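Local coordinates for A-type flavoprotein (Giardia intestinalis, PDB 2Q9U) that probably reduces oxygen at a mu-oxo-diiron centre with electrons passed on by bound flavin mononucleotide, consistent with an oxygen-scavenging role in this parasite, at residues A[61-64]-A[65-68]. Sequence-based numbering, arbitrary orientation.
Sequences FAEE and WLSR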
# COMPACT_ATOMS: atom_id res chain seq x y z
N PHE A 61 2.18 -20.85 -13.26
CA PHE A 61 2.68 -21.99 -12.48
C PHE A 61 2.66 -23.31 -13.25
O PHE A 61 2.85 -24.38 -12.66
CB PHE A 61 1.83 -22.11 -11.20
CG PHE A 61 1.80 -20.84 -10.41
CD1 PHE A 61 2.90 -20.48 -9.62
CD2 PHE A 61 0.72 -19.97 -10.48
CE1 PHE A 61 2.91 -19.26 -8.87
CE2 PHE A 61 0.70 -18.76 -9.75
CZ PHE A 61 1.80 -18.41 -8.94
N ALA A 62 2.46 -23.22 -14.57
CA ALA A 62 2.30 -24.39 -15.42
C ALA A 62 3.43 -25.40 -15.30
O ALA A 62 3.16 -26.59 -15.16
CB ALA A 62 2.11 -24.00 -16.89
N GLU A 63 4.69 -24.93 -15.34
CA GLU A 63 5.86 -25.83 -15.35
C GLU A 63 6.05 -26.51 -14.02
O GLU A 63 6.47 -27.66 -13.95
CB GLU A 63 7.15 -25.09 -15.74
CG GLU A 63 7.17 -24.56 -17.20
CD GLU A 63 7.12 -25.65 -18.30
OE1 GLU A 63 7.44 -26.84 -18.04
OE2 GLU A 63 6.76 -25.30 -19.45
N GLU A 64 5.74 -25.79 -12.95
CA GLU A 64 5.75 -26.42 -11.62
C GLU A 64 4.73 -27.56 -11.49
O GLU A 64 5.06 -28.66 -11.00
CB GLU A 64 5.53 -25.36 -10.54
CG GLU A 64 5.66 -25.92 -9.11
CD GLU A 64 5.43 -24.87 -8.00
OE1 GLU A 64 5.26 -23.65 -8.27
OE2 GLU A 64 5.39 -25.31 -6.84
N TRP A 65 3.50 -27.30 -11.92
CA TRP A 65 2.42 -28.27 -11.96
C TRP A 65 2.81 -29.49 -12.82
O TRP A 65 2.64 -30.66 -12.41
CB TRP A 65 1.19 -27.57 -12.54
CG TRP A 65 -0.03 -28.43 -12.82
CD1 TRP A 65 -0.77 -29.16 -11.91
CD2 TRP A 65 -0.70 -28.60 -14.09
NE1 TRP A 65 -1.82 -29.77 -12.55
CE2 TRP A 65 -1.80 -29.45 -13.88
CE3 TRP A 65 -0.43 -28.14 -15.39
CZ2 TRP A 65 -2.67 -29.86 -14.92
CZ3 TRP A 65 -1.30 -28.54 -16.43
CH2 TRP A 65 -2.40 -29.38 -16.18
N LEU A 66 3.35 -29.23 -14.00
CA LEU A 66 3.75 -30.34 -14.89
C LEU A 66 4.87 -31.15 -14.24
O LEU A 66 4.89 -32.39 -14.36
CB LEU A 66 4.17 -29.79 -16.25
CG LEU A 66 3.01 -29.19 -17.07
CD1 LEU A 66 3.51 -28.43 -18.32
CD2 LEU A 66 1.98 -30.28 -17.46
N SER A 67 5.78 -30.46 -13.54
CA SER A 67 6.91 -31.11 -12.85
C SER A 67 6.42 -32.05 -11.75
O SER A 67 6.92 -33.18 -11.63
CB SER A 67 7.91 -30.09 -12.29
OG SER A 67 8.59 -29.46 -13.36
N ARG A 68 5.46 -31.58 -10.96
CA ARG A 68 4.84 -32.44 -9.95
C ARG A 68 4.12 -33.65 -10.53
O ARG A 68 4.27 -34.76 -10.03
CB ARG A 68 3.89 -31.63 -9.05
CG ARG A 68 4.60 -30.54 -8.26
CD ARG A 68 3.62 -29.98 -7.23
NE ARG A 68 4.13 -28.78 -6.59
CZ ARG A 68 5.03 -28.77 -5.62
NH1 ARG A 68 5.54 -29.93 -5.18
NH2 ARG A 68 5.42 -27.61 -5.08
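Glu64 and Arg68, one helical turn apart, extend alongside one another with their ends together and finish in a salt bridge, OE2 of Glu64 lying 2.9 Å from NH2 of Arg68. Both chains are stretched out: Glu64 sets CG trans to its backbone N (chi1 -174°) and stays extended beyond it, while Arg68 is straight from CG to NE. The bond uses the anti lone pair of OE2 and is bent, with 140° at the hydrogen; carboxylate and guanidinium planes are turned 47° apart, and OE2 sits somewhat out of the guanidinium plane. A second charge grips the same arginine, Asp279 of the second subunit pairing with NH1, and Leu275 of that subunit packs on Glu64, so the ion pair lies at a subunit interface.

Main-chain bonds wind the first turns of helix 62-72, the connection between parallel strands 52-54 and 80-82 in a beta-alpha-beta unit of the metallo-beta-lactamase-like domain. Phe61, at the N-cap position, offers its O to Trp65 N at 3.1 Å, Ala62 O takes Leu66 N at 2.9 Å, and Glu63 O takes Ser67 N at 2.9 Å.

A side-chain bond to the carbonyl one turn back joins them: Ser67 OG donates to Glu63 O at 2.8 Å, from the face of the carbonyl plane opposite to Ser67 N. With OG beside its own backbone N, the serine hydroxyl folds back onto the preceding turn; it also bonds to Tyr7 OH.

Van der Waals contacts of side-chain carbons crowd the Ala62 carbonyl oxygen, already the acceptor for Leu66 N: CG of Leu66 comes to 3.2 Å from Ala62 O and CB of Trp65 to 3.4 Å. The indole carries on away from this turn, NE1 bonding to Ser43 OG and the ring meeting Phe101.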